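Local coordinates for tailspike protein (Acinetobacter phage vB_ApiP_P1, PDB 6E1R), which forms the C-terminal part of a trimeric phage tailspike that probably recognises and hydrolyses the capsular polysaccharide of its Acinetobacter host, at residues A127-E132 against P151-K156; N187-Q192 against E247-T252; A95-A100 against F115-N120; C220-Y225 against K235-L240. One frame throughout, in Å; residues are numbered along the deposited sequence.

Interaction 1 (A127-E132 against P151-K156); sequences ATLRIE and PIFTVK
Ile131 is fully stretched, with CG1 anti to the backbone N (chi1 175°) and CD1 anti to CA, and this carries CD1 inward until it lies 4.3 Å from CZ of Phe153. Leu129 starts in the same direction; its second torsion (chi2 68°) turns CD1 aside and leaves CD2 extended, anti to CA, 4.4 Å from Phe153 CE1. Both methyl groups come up obliquely to the far end of the ring, one beside CE1 and one beside CZ. They belong to one apolar surface, since Leu129 CD2 and Ile131 CG2 are 3.8 Å apart on the inner side of their strand. Between the backbones the gap is wide, with CA of Leu129 and CA of Phe153 separated by 11.5 Å, and no hydrogen bond spans it. This is the interior of a parallel beta-helix: strands 129-133 and 151-155 lie in different faces of the coil, and Phe153 reaches across the lumen, where Phe171 also packs on it. Outside, Arg130 turns the edge of its guanidinium to Glu132, and NE and NH2 share the acceptor OE2 through two weak bonds, each 3.4 Å. Glu132 OE2 also pairs with Lys168 of the second subunit, and Arg130 NH1 bonds to Gly133 O there.

Interaction 2 (N187-Q192 against E247-T252); sequences NGYLSQ and EPNANT
Tyr189 OH is modelled as donor to the carbonyl oxygen of Glu247, at a length too short to trust in detail: 2.5 Å between Tyr189 OH and Glu247 O. The direction of approach says more. The carbonyl sits at the edge of the tyrosine ring, near its plane, so the phenol meets the backbone end-on and the ring does not lie over it; Glu247 O is 3.3 Å from Tyr189 CZ and 3.4 Å from CE1. The ring crosses the gap and only its outer end arrives at residues whose backbone stays well apart: the nearest CA atoms, those of Tyr189 and Pro248, are 8.3 Å from each other. The carboxylate of Glu247 plays no part here. Its extended chain leads away from the tyrosine, and OE2 takes the backbone N of Gly244. Asn249 ND2 comes only to 4.3 Å from Tyr189 OH, while Asn249 OD1 accepts from Thr274 N; a bound sodium ion lies about 4 Å from this side chain. The tyrosine ring itself is wedged between parts of the coil, meeting Phe159 at an inclined angle and touching Asn211 and Ile213 of strand 208-213. The contact thus runs from strand 189-196 to the loop before strand 251-254, two strands of one parallel face of the beta-helix, the fold that forms the body of this tailspike.

Interaction 3 (A95-A100 against F115-N120); sequences AALDLA and FDLRVN
Helix 94-106 packs against the N-terminal turns of the parallel beta-helix, as the capping helix of this fold does, and Leu97 is where it meets strand 117-119. Its two methyl groups divide the work. CD1 goes to Leu117, 4.0 Å from that residue's CD1, and CD2 goes to Val119, 4.3 Å from its CG1. Leu117 and Val119 stand two residues apart on the same inward side of the strand, so the forked end of Leu97 bridges them. With CG of Leu97 anti to the backbone N (chi1 -177°), the fork stands out from the helix toward the strand; the leucine side chains cross obliquely and touch at a single pair of methyl groups. Nothing polar enters between the segments, and all three residues are buried. Strand 117-119 is hydrogen-bonded to strand 142-146 and the residue after it, at Ser143, Thr145 and Thr147. Asp92 OD2 and Ser94 OG both pair with the backbone N of Asn120, and His93 ND1 with that of Arg118, which ties the start of the helix and the residues before it to the strand and its end. Inside the strand segment Leu117 has a second neighbour: while CD1 faces the helix, its other methyl, CD2, lies over one face of the Phe115 ring, 3.5 Å above the ring plane and displaced toward the rim.

Interaction 4 (C220-Y225 against K235-L240); sequences CDFGTY and KAIRSL
Packing is closest where Ala236 meets Phe222. The alanine methyl CB nestles against the root of the phenylalanine, 3.7 Å from Phe222 CD2 and 3.9 Å from Phe222 CB, and with so small a side chain the two backbones can approach until their CA atoms are 5.8 Å apart. Farther out along the ring, Ile237 brings CG1 to 4.1 Å from Phe222 CE2. Both partners come at the ring obliquely. Phe200 and Phe258 stack on it from neighbouring strands of the beta-helix, making a ladder of phenylalanines that runs along the coil. The other end of 220-225 is quite different. There the chain leaves the strand through Gly223, whose phi is positive, and makes an Asx motif reaching Thr224, which is partly exposed. Asp221 clasps that residue with both carboxylate oxygens, each through its syn lone pair: OD1 accepts from the backbone N of Thr224 at 3.1 Å (N-H...O angle 153°), and OD2 from Thr224 OG1 at 2.7 Å. Just beyond, Tyr225 packs on Ser163 of the third subunit. The Asp221 bonds hold the turn, and no hydrogen bond crosses to 235-240. With no directional bond between the segments, only shape and the burial of hydrocarbon act across this contact, while backbone bonds to neighbouring strands hold 221-222.

In the fold
Beyond the N-terminal strands, interaction 3 closes the first loop, folding helix 94-106 back onto strand 117-119. Interaction 1 follows in series and joins two faces of the coil across its interior; the two meet where Leu97 CD2 touches Phe153 CZ. Next, 187-192 opens a long loop of chain, itself containing strands of the coil, that ends only at 247-252, and interaction 4 is nested inside it, linking strand 221-222 to 235-239 before interaction 2 closes. Val155 packs on the backbone at Tyr189, tying interaction 1 to interaction 2, while Asn187 ND2 probably bonds to Leu240 O, fastening the inner loop to the outer. Together they tie strands and faces in the N-terminal part of the beta-helix.

Interaction 1 (A127-E132 against P151-K156)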
loop_
_atom_site.group_PDB
_atom_site.type_symbol
_atom_site.label_atom_id
_atom_site.label_comp_id
_atom_site.label_asym_id
_atom_site.label_seq_id
_atom_site.Cartn_x
_atom_site.Cartn_y
_atom_site.Cartn_z
ATOM N N ALA A 127 -21.044 -4.147 -24.925
ATOM C CA ALA A 127 -21.076 -3.866 -23.499
ATOM C C ALA A 127 -21.394 -5.133 -22.713
ATOM O O ALA A 127 -22.076 -6.039 -23.199
ATOM C CB ALA A 127 -22.111 -2.783 -23.195
ATOM N N THR A 128 -20.878 -5.190 -21.485
ATOM C CA THR A 128 -21.125 -6.275 -20.533
ATOM C C THR A 128 -20.618 -7.625 -21.029
ATOM O O THR A 128 -21.099 -8.670 -20.582
ATOM C CB THR A 128 -22.609 -6.377 -20.164
ATOM O OG1 THR A 128 -23.360 -6.824 -21.299
ATOM C CG2 THR A 128 -23.134 -5.025 -19.705
ATOM N N LEU A 129 -19.645 -7.638 -21.938
ATOM C CA LEU A 129 -19.090 -8.899 -22.414
ATOM C C LEU A 129 -18.227 -9.539 -21.335
ATOM O O LEU A 129 -17.272 -8.927 -20.848
ATOM C CB LEU A 129 -18.261 -8.683 -23.677
ATOM C CG LEU A 129 -17.447 -9.925 -24.065
ATOM C CD1 LEU A 129 -18.354 -11.068 -24.513
ATOM C CD2 LEU A 129 -16.396 -9.609 -25.121
ATOM N N ARG A 130 -18.557 -10.773 -20.969
ATOM C CA ARG A 130 -17.714 -11.589 -20.102
ATOM C C ARG A 130 -17.244 -12.789 -20.913
ATOM O O ARG A 130 -18.042 -13.670 -21.248
ATOM C CB ARG A 130 -18.470 -12.024 -18.847
ATOM C CG ARG A 130 -17.709 -13.006 -17.975
ATOM C CD ARG A 130 -18.556 -13.454 -16.798
ATOM N NE ARG A 130 -17.962 -14.587 -16.095
ATOM C CZ ARG A 130 -18.599 -15.308 -15.180
ATOM N NH1 ARG A 130 -19.848 -15.011 -14.851
ATOM N NH2 ARG A 130 -17.985 -16.324 -14.587
ATOM N N ILE A 131 -15.952 -12.819 -21.232
ATOM C CA ILE A 131 -15.367 -13.858 -22.069
ATOM C C ILE A 131 -14.179 -14.456 -21.330
ATOM O O ILE A 131 -13.341 -13.723 -20.793
ATOM C CB ILE A 131 -14.952 -13.305 -23.448
ATOM C CG1 ILE A 131 -14.224 -14.369 -24.270
ATOM C CG2 ILE A 131 -14.109 -12.042 -23.302
ATOM C CD1 ILE A 131 -13.876 -13.909 -25.669
ATOM N N GLU A 132 -14.117 -15.786 -21.286
ATOM C CA GLU A 132 -13.093 -16.501 -20.540
ATOM C C GLU A 132 -12.473 -17.583 -21.417
ATOM O O GLU A 132 -13.007 -17.948 -22.468
ATOM C CB GLU A 132 -13.668 -17.118 -19.256
ATOM C CG GLU A 132 -14.338 -16.114 -18.329
ATOM C CD GLU A 132 -14.947 -16.763 -17.101
ATOM O OE1 GLU A 132 -15.414 -17.916 -17.206
ATOM O OE2 GLU A 132 -14.966 -16.118 -16.031
ATOM N N PRO A 151 -6.813 -4.495 -34.790
ATOM C CA PRO A 151 -7.106 -4.788 -33.381
ATOM C C PRO A 151 -8.019 -6.000 -33.264
ATOM O O PRO A 151 -9.010 -6.119 -33.987
ATOM C CB PRO A 151 -7.794 -3.511 -32.887
ATOM C CG PRO A 151 -8.356 -2.886 -34.123
ATOM C CD PRO A 151 -7.374 -3.201 -35.213
ATOM N N ILE A 152 -7.667 -6.911 -32.353
ATOM C CA ILE A 152 -8.496 -8.093 -32.123
ATOM C C ILE A 152 -9.885 -7.678 -31.655
ATOM O O ILE A 152 -10.903 -8.185 -32.139
ATOM C CB ILE A 152 -7.815 -9.036 -31.115
ATOM C CG1 ILE A 152 -6.539 -9.626 -31.719
ATOM C CG2 ILE A 152 -8.769 -10.135 -30.679
ATOM C CD1 ILE A 152 -5.795 -10.552 -30.785
ATOM N N PHE A 153 -9.944 -6.742 -30.712
ATOM C CA PHE A 153 -11.194 -6.153 -30.258
ATOM C C PHE A 153 -11.160 -4.652 -30.499
ATOM O O PHE A 153 -10.113 -4.012 -30.351
ATOM C CB PHE A 153 -11.454 -6.444 -28.774
ATOM C CG PHE A 153 -11.842 -7.868 -28.494
ATOM C CD1 PHE A 153 -13.142 -8.297 -28.703
ATOM C CD2 PHE A 153 -10.911 -8.776 -28.015
ATOM C CE1 PHE A 153 -13.507 -9.604 -28.445
ATOM C CE2 PHE A 153 -11.270 -10.085 -27.756
ATOM C CZ PHE A 153 -12.570 -10.501 -27.970
ATOM N N THR A 154 -12.307 -4.096 -30.874
ATOM C CA THR A 154 -12.445 -2.671 -31.143
ATOM C C THR A 154 -13.384 -2.063 -30.109
ATOM O O THR A 154 -14.560 -2.433 -30.038
ATOM C CB THR A 154 -12.971 -2.426 -32.558
ATOM O OG1 THR A 154 -11.950 -2.749 -33.510
ATOM C CG2 THR A 154 -13.383 -0.976 -32.730
ATOM N N VAL A 155 -12.858 -1.140 -29.310
ATOM C CA VAL A 155 -13.654 -0.462 -28.295
ATOM C C VAL A 155 -14.541 0.572 -28.975
ATOM O O VAL A 155 -14.067 1.386 -29.776
ATOM C CB VAL A 155 -12.747 0.186 -27.238
ATOM C CG1 VAL A 155 -13.583 0.859 -26.165
ATOM C CG2 VAL A 155 -11.826 -0.858 -26.626
ATOM N N LYS A 156 -15.832 0.543 -28.655
ATOM C CA LYS A 156 -16.784 1.449 -29.276
ATOM C C LYS A 156 -16.623 2.865 -28.729
ATOM O O LYS A 156 -16.036 3.092 -27.668
ATOM C CB LYS A 156 -18.212 0.960 -29.041
ATOM C CG LYS A 156 -18.503 -0.421 -29.604
ATOM C CD LYS A 156 -19.895 -0.882 -29.211
ATOM C CE LYS A 156 -20.228 -2.226 -29.829
ATOM N NZ LYS A 156 -21.611 -2.656 -29.487
#

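Interaction 2 (N187-Q192 against E247-T252)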
loop_
_atom_site.group_PDB
_atom_site.type_symbol
_atom_site.label_atom_id
_atom_site.label_comp_id
_atom_site.label_asym_id
_atom_site.label_seq_id
_atom_site.Cartn_x
_atom_site.Cartn_y
_atom_site.Cartn_z
ATOM N N ASN A 187 -11.416 7.630 -29.548
ATOM C CA ASN A 187 -11.048 7.623 -28.129
ATOM C C ASN A 187 -12.138 6.997 -27.261
ATOM O O ASN A 187 -12.461 7.501 -26.183
ATOM C CB ASN A 187 -10.708 9.033 -27.642
ATOM C CG ASN A 187 -9.543 9.643 -28.391
ATOM O OD1 ASN A 187 -9.703 10.618 -29.125
ATOM N ND2 ASN A 187 -8.357 9.074 -28.205
ATOM N N GLY A 188 -12.711 5.893 -27.735
ATOM C CA GLY A 188 -13.749 5.223 -26.979
ATOM C C GLY A 188 -13.220 4.631 -25.686
ATOM O O GLY A 188 -12.069 4.205 -25.590
ATOM N N TYR A 189 -14.087 4.596 -24.679
ATOM C CA TYR A 189 -13.704 4.182 -23.334
ATOM C C TYR A 189 -13.787 2.666 -23.199
ATOM O O TYR A 189 -14.854 2.076 -23.403
ATOM C CB TYR A 189 -14.599 4.853 -22.293
ATOM C CG TYR A 189 -13.944 5.983 -21.532
ATOM C CD1 TYR A 189 -12.563 6.137 -21.520
ATOM C CD2 TYR A 189 -14.709 6.891 -20.816
ATOM C CE1 TYR A 189 -11.966 7.169 -20.814
ATOM C CE2 TYR A 189 -14.125 7.923 -20.111
ATOM C CZ TYR A 189 -12.754 8.058 -20.113
ATOM O OH TYR A 189 -12.177 9.087 -19.409
ATOM N N LEU A 190 -12.663 2.039 -22.855
ATOM C CA LEU A 190 -12.658 0.652 -22.388
ATOM C C LEU A 190 -12.835 0.727 -20.877
ATOM O O LEU A 190 -11.869 0.721 -20.114
ATOM C CB LEU A 190 -11.369 -0.058 -22.785
ATOM C CG LEU A 190 -11.406 -1.578 -23.000
ATOM C CD1 LEU A 190 -10.085 -2.068 -23.579
ATOM C CD2 LEU A 190 -11.732 -2.329 -21.721
ATOM N N SER A 191 -14.089 0.808 -20.442
ATOM C CA SER A 191 -14.424 1.204 -19.082
ATOM C C SER A 191 -14.924 0.024 -18.259
ATOM O O SER A 191 -15.635 -0.848 -18.768
ATOM C CB SER A 191 -15.483 2.310 -19.092
ATOM O OG SER A 191 -15.958 2.575 -17.785
ATOM N N GLN A 192 -14.547 0.018 -16.980
ATOM C CA GLN A 192 -15.028 -0.939 -15.984
ATOM C C GLN A 192 -14.801 -2.382 -16.438
ATOM O O GLN A 192 -15.720 -3.200 -16.510
ATOM C CB GLN A 192 -16.498 -0.681 -15.650
ATOM C CG GLN A 192 -16.731 0.652 -14.951
ATOM C CD GLN A 192 -18.169 0.851 -14.518
ATOM O OE1 GLN A 192 -19.052 0.077 -14.882
ATOM N NE2 GLN A 192 -18.412 1.894 -13.732
ATOM N N GLU A 247 -10.645 10.803 -20.285
ATOM C CA GLU A 247 -9.284 10.705 -19.785
ATOM C C GLU A 247 -9.010 9.310 -19.231
ATOM O O GLU A 247 -9.874 8.723 -18.571
ATOM C CB GLU A 247 -9.037 11.747 -18.688
ATOM C CG GLU A 247 -9.297 13.180 -19.139
ATOM C CD GLU A 247 -9.210 14.180 -18.002
ATOM O OE1 GLU A 247 -9.052 13.750 -16.839
ATOM O OE2 GLU A 247 -9.303 15.397 -18.268
ATOM N N PRO A 248 -7.821 8.755 -19.473
ATOM C CA PRO A 248 -7.508 7.423 -18.935
ATOM C C PRO A 248 -7.284 7.441 -17.430
ATOM O O PRO A 248 -6.212 7.840 -16.965
ATOM C CB PRO A 248 -6.227 7.025 -19.686
ATOM C CG PRO A 248 -6.026 8.071 -20.756
ATOM C CD PRO A 248 -6.722 9.300 -20.283
ATOM N N ASN A 249 -8.272 6.986 -16.662
ATOM C CA ASN A 249 -8.256 7.108 -15.212
ATOM C C ASN A 249 -8.399 5.747 -14.542
ATOM O O ASN A 249 -8.886 4.784 -15.138
ATOM C CB ASN A 249 -9.388 8.022 -14.724
ATOM C CG ASN A 249 -9.383 9.375 -15.401
ATOM O OD1 ASN A 249 -8.339 9.873 -15.818
ATOM N ND2 ASN A 249 -10.559 9.981 -15.511
ATOM N N ALA A 250 -7.946 5.678 -13.288
ATOM C CA ALA A 250 -8.289 4.595 -12.361
ATOM C C ALA A 250 -7.906 3.218 -12.910
ATOM O O ALA A 250 -8.733 2.314 -13.028
ATOM C CB ALA A 250 -9.779 4.643 -12.009
ATOM N N ASN A 251 -6.626 3.062 -13.231
ATOM C CA ASN A 251 -6.103 1.806 -13.760
ATOM C C ASN A 251 -5.054 1.268 -12.794
ATOM O O ASN A 251 -3.998 1.881 -12.613
ATOM C CB ASN A 251 -5.538 2.014 -15.162
ATOM C CG ASN A 251 -6.601 2.461 -16.150
ATOM O OD1 ASN A 251 -7.723 1.953 -16.141
ATOM N ND2 ASN A 251 -6.263 3.432 -16.985
ATOM N N THR A 252 -5.346 0.121 -12.182
ATOM C CA THR A 252 -4.496 -0.481 -11.164
ATOM C C THR A 252 -3.960 -1.821 -11.646
ATOM O O THR A 252 -4.671 -2.588 -12.306
ATOM C CB THR A 252 -5.256 -0.671 -9.845
ATOM O OG1 THR A 252 -6.257 0.346 -9.713
ATOM C CG2 THR A 252 -4.306 -0.616 -8.661
#

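Interaction 3 (A95-A100 against F115-N120)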
loop_
_atom_site.group_PDB
_atom_site.type_symbol
_atom_site.label_atom_id
_atom_site.label_comp_id
_atom_site.label_asym_id
_atom_site.label_seq_id
_atom_site.Cartn_x
_atom_site.Cartn_y
_atom_site.Cartn_z
ATOM N N ALA A 95 -15.839 -13.855 -38.144
ATOM C CA ALA A 95 -17.295 -13.772 -38.152
ATOM C C ALA A 95 -17.912 -14.637 -37.062
ATOM O O ALA A 95 -18.967 -14.292 -36.517
ATOM C CB ALA A 95 -17.837 -14.175 -39.523
ATOM N N ALA A 96 -17.269 -15.757 -36.726
ATOM C CA ALA A 96 -17.762 -16.595 -35.641
ATOM C C ALA A 96 -17.624 -15.889 -34.299
ATOM O O ALA A 96 -18.529 -15.958 -33.458
ATOM C CB ALA A 96 -17.020 -17.929 -35.626
ATOM N N LEU A 97 -16.499 -15.204 -34.080
ATOM C CA LEU A 97 -16.317 -14.478 -32.829
ATOM C C LEU A 97 -17.311 -13.329 -32.717
ATOM O O LEU A 97 -17.866 -13.085 -31.640
ATOM C CB LEU A 97 -14.882 -13.963 -32.720
ATOM C CG LEU A 97 -14.509 -13.247 -31.419
ATOM C CD1 LEU A 97 -14.706 -14.160 -30.218
ATOM C CD2 LEU A 97 -13.079 -12.735 -31.476
ATOM N N ASP A 98 -17.564 -12.627 -33.825
ATOM C CA ASP A 98 -18.529 -11.530 -33.807
ATOM C C ASP A 98 -19.911 -12.021 -33.401
ATOM O O ASP A 98 -20.589 -11.386 -32.584
ATOM C CB ASP A 98 -18.574 -10.848 -35.175
ATOM C CG ASP A 98 -19.462 -9.618 -35.184
ATOM O OD1 ASP A 98 -19.154 -8.655 -34.452
ATOM O OD2 ASP A 98 -20.463 -9.613 -35.930
ATOM N N LEU A 99 -20.344 -13.156 -33.957
ATOM C CA LEU A 99 -21.617 -13.736 -33.547
ATOM C C LEU A 99 -21.583 -14.183 -32.092
ATOM O O LEU A 99 -22.611 -14.145 -31.408
ATOM C CB LEU A 99 -21.969 -14.909 -34.463
ATOM C CG LEU A 99 -23.283 -15.645 -34.200
ATOM C CD1 LEU A 99 -24.451 -14.674 -34.197
ATOM C CD2 LEU A 99 -23.485 -16.728 -35.246
ATOM N N ALA A 100 -20.413 -14.591 -31.598
ATOM C CA ALA A 100 -20.304 -15.039 -30.214
ATOM C C ALA A 100 -20.481 -13.879 -29.239
ATOM O O ALA A 100 -21.237 -13.987 -28.266
ATOM C CB ALA A 100 -18.959 -15.734 -29.996
ATOM N N PHE A 115 -11.142 -23.255 -27.981
ATOM C CA PHE A 115 -9.941 -23.541 -28.752
ATOM C C PHE A 115 -9.373 -22.225 -29.264
ATOM O O PHE A 115 -10.074 -21.212 -29.339
ATOM C CB PHE A 115 -10.215 -24.517 -29.907
ATOM C CG PHE A 115 -10.962 -23.910 -31.061
ATOM C CD1 PHE A 115 -12.344 -23.823 -31.042
ATOM C CD2 PHE A 115 -10.284 -23.449 -32.177
ATOM C CE1 PHE A 115 -13.034 -23.274 -32.107
ATOM C CE2 PHE A 115 -10.967 -22.897 -33.244
ATOM C CZ PHE A 115 -12.344 -22.812 -33.210
ATOM N N ASP A 116 -8.090 -22.250 -29.618
ATOM C CA ASP A 116 -7.400 -21.026 -30.006
ATOM C C ASP A 116 -7.970 -20.488 -31.310
ATOM O O ASP A 116 -8.079 -21.215 -32.303
ATOM C CB ASP A 116 -5.898 -21.276 -30.139
ATOM C CG ASP A 116 -5.253 -21.673 -28.823
ATOM O OD1 ASP A 116 -5.812 -21.333 -27.758
ATOM O OD2 ASP A 116 -4.186 -22.323 -28.853
ATOM N N LEU A 117 -8.323 -19.207 -31.309
ATOM C CA LEU A 117 -8.937 -18.565 -32.459
ATOM C C LEU A 117 -7.909 -17.760 -33.243
ATOM O O LEU A 117 -6.915 -17.275 -32.695
ATOM C CB LEU A 117 -10.083 -17.653 -32.017
ATOM C CG LEU A 117 -11.215 -18.328 -31.241
ATOM C CD1 LEU A 117 -12.326 -17.336 -30.938
ATOM C CD2 LEU A 117 -11.753 -19.521 -32.011
ATOM N N ARG A 118 -8.165 -17.622 -34.542
ATOM C CA ARG A 118 -7.359 -16.799 -35.433
ATOM C C ARG A 118 -8.303 -15.911 -36.227
ATOM O O ARG A 118 -9.218 -16.412 -36.887
ATOM C CB ARG A 118 -6.514 -17.671 -36.368
ATOM C CG ARG A 118 -5.580 -18.625 -35.639
ATOM C CD ARG A 118 -4.733 -19.434 -36.607
ATOM N NE ARG A 118 -3.692 -18.630 -37.237
ATOM C CZ ARG A 118 -2.506 -18.385 -36.690
ATOM N NH1 ARG A 118 -2.209 -18.880 -35.496
ATOM N NH2 ARG A 118 -1.617 -17.643 -37.335
ATOM N N VAL A 119 -8.084 -14.600 -36.165
ATOM C CA VAL A 119 -9.011 -13.621 -36.719
ATOM C C VAL A 119 -8.250 -12.658 -37.619
ATOM O O VAL A 119 -7.111 -12.279 -37.322
ATOM C CB VAL A 119 -9.770 -12.855 -35.610
ATOM C CG1 VAL A 119 -10.648 -13.808 -34.812
ATOM C CG2 VAL A 119 -8.798 -12.129 -34.689
ATOM N N ASN A 120 -8.882 -12.269 -38.727
ATOM C CA ASN A 120 -8.334 -11.266 -39.628
ATOM C C ASN A 120 -9.213 -10.028 -39.702
ATOM O O ASN A 120 -8.868 -9.079 -40.416
ATOM C CB ASN A 120 -8.140 -11.839 -41.040
ATOM C CG ASN A 120 -9.450 -12.213 -41.709
ATOM O OD1 ASN A 120 -10.483 -12.348 -41.056
ATOM N ND2 ASN A 120 -9.409 -12.385 -43.024
#

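Interaction 4 (C220-Y225 against K235-L240)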
loop_
_atom_site.group_PDB
_atom_site.type_symbol
_atom_site.label_atom_id
_atom_site.label_comp_id
_atom_site.label_asym_id
_atom_site.label_seq_id
_atom_site.Cartn_x
_atom_site.Cartn_y
_atom_site.Cartn_z
ATOM N N CYS A 220 -1.328 -10.036 -14.992
ATOM C CA CYS A 220 -1.201 -10.096 -16.435
ATOM C C CYS A 220 0.274 -10.084 -16.818
ATOM O O CYS A 220 1.148 -9.746 -16.016
ATOM C CB CYS A 220 -1.933 -8.926 -17.091
ATOM S SG CYS A 220 -3.722 -8.957 -16.855
ATOM N N ASP A 221 0.549 -10.468 -18.059
ATOM C CA ASP A 221 1.914 -10.521 -18.559
ATOM C C ASP A 221 1.989 -9.771 -19.879
ATOM O O ASP A 221 1.158 -9.986 -20.767
ATOM C CB ASP A 221 2.387 -11.967 -18.730
ATOM C CG ASP A 221 3.862 -12.061 -19.067
ATOM O OD1 ASP A 221 4.260 -11.571 -20.144
ATOM O OD2 ASP A 221 4.625 -12.617 -18.247
ATOM N N PHE A 222 2.992 -8.904 -20.005
ATOM C CA PHE A 222 3.186 -8.079 -21.193
ATOM C C PHE A 222 4.595 -8.318 -21.729
ATOM O O PHE A 222 5.570 -7.782 -21.193
ATOM C CB PHE A 222 2.967 -6.601 -20.881
ATOM C CG PHE A 222 1.549 -6.252 -20.530
ATOM C CD1 PHE A 222 1.077 -6.417 -19.238
ATOM C CD2 PHE A 222 0.691 -5.743 -21.490
ATOM C CE1 PHE A 222 -0.224 -6.088 -18.912
ATOM C CE2 PHE A 222 -0.613 -5.412 -21.170
ATOM C CZ PHE A 222 -1.071 -5.585 -19.880
ATOM N N GLY A 223 4.697 -9.128 -22.779
ATOM C CA GLY A 223 5.915 -9.242 -23.554
ATOM C C GLY A 223 6.954 -10.222 -23.058
ATOM O O GLY A 223 8.084 -10.195 -23.557
ATOM N N THR A 224 6.616 -11.100 -22.111
ATOM C CA THR A 224 7.590 -12.098 -21.676
ATOM C C THR A 224 7.798 -13.148 -22.757
ATOM O O THR A 224 8.937 -13.488 -23.100
ATOM C CB THR A 224 7.144 -12.754 -20.369
ATOM O OG1 THR A 224 6.960 -11.748 -19.365
ATOM C CG2 THR A 224 8.191 -13.749 -19.889
ATOM N N TYR A 225 6.707 -13.670 -23.308
ATOM C CA TYR A 225 6.751 -14.707 -24.325
ATOM C C TYR A 225 6.528 -14.091 -25.700
ATOM O O TYR A 225 5.842 -13.076 -25.844
ATOM C CB TYR A 225 5.702 -15.785 -24.049
ATOM C CG TYR A 225 5.817 -16.394 -22.672
ATOM C CD1 TYR A 225 6.670 -17.464 -22.434
ATOM C CD2 TYR A 225 5.080 -15.893 -21.605
ATOM C CE1 TYR A 225 6.783 -18.022 -21.173
ATOM C CE2 TYR A 225 5.187 -16.444 -20.342
ATOM C CZ TYR A 225 6.039 -17.508 -20.132
ATOM O OH TYR A 225 6.148 -18.061 -18.877
ATOM N N LYS A 235 4.882 -2.240 -27.415
ATOM C CA LYS A 235 4.517 -1.378 -26.302
ATOM C C LYS A 235 3.380 -2.042 -25.543
ATOM O O LYS A 235 2.427 -2.536 -26.153
ATOM C CB LYS A 235 4.112 0.020 -26.779
ATOM C CG LYS A 235 3.679 0.948 -25.652
ATOM C CD LYS A 235 3.381 2.350 -26.156
ATOM C CE LYS A 235 4.643 3.019 -26.681
ATOM N NZ LYS A 235 4.387 4.395 -27.188
ATOM N N ALA A 236 3.487 -2.060 -24.215
ATOM C CA ALA A 236 2.492 -2.750 -23.404
ATOM C C ALA A 236 1.143 -2.046 -23.477
ATOM O O ALA A 236 0.130 -2.654 -23.842
ATOM C CB ALA A 236 2.975 -2.855 -21.957
ATOM N N ILE A 237 1.106 -0.763 -23.128
ATOM C CA ILE A 237 -0.143 -0.020 -23.017
ATOM C C ILE A 237 0.033 1.371 -23.615
ATOM O O ILE A 237 1.045 2.039 -23.380
ATOM C CB ILE A 237 -0.612 0.069 -21.547
ATOM C CG1 ILE A 237 -0.941 -1.325 -21.010
ATOM C CG2 ILE A 237 -1.817 0.989 -21.410
ATOM C CD1 ILE A 237 -1.273 -1.348 -19.549
ATOM N N ARG A 238 -0.961 1.798 -24.395
ATOM C CA ARG A 238 -1.055 3.166 -24.908
ATOM C C ARG A 238 -2.513 3.590 -24.781
ATOM O O ARG A 238 -3.356 3.164 -25.578
ATOM C CB ARG A 238 -0.618 3.292 -26.360
ATOM C CG ARG A 238 -0.580 4.755 -26.798
ATOM C CD ARG A 238 -0.642 4.923 -28.308
ATOM N NE ARG A 238 0.604 4.703 -29.027
ATOM C CZ ARG A 238 0.678 4.686 -30.354
ATOM N NH1 ARG A 238 -0.421 4.868 -31.076
ATOM N NH2 ARG A 238 1.840 4.490 -30.960
ATOM N N SER A 239 -2.810 4.421 -23.792
ATOM C CA SER A 239 -4.166 4.911 -23.575
ATOM C C SER A 239 -4.173 6.390 -23.943
ATOM O O SER A 239 -3.682 7.230 -23.185
ATOM C CB SER A 239 -4.611 4.679 -22.134
ATOM O OG SER A 239 -4.511 3.309 -21.790
ATOM N N LEU A 240 -4.741 6.708 -25.100
ATOM C CA LEU A 240 -4.848 8.081 -25.569
ATOM C C LEU A 240 -6.300 8.523 -25.485
ATOM O O LEU A 240 -7.187 7.864 -26.039
ATOM C CB LEU A 240 -4.326 8.218 -27.000
ATOM C CG LEU A 240 -2.891 7.738 -27.232
ATOM C CD1 LEU A 240 -2.410 8.127 -28.622
ATOM C CD2 LEU A 240 -1.950 8.276 -26.160
#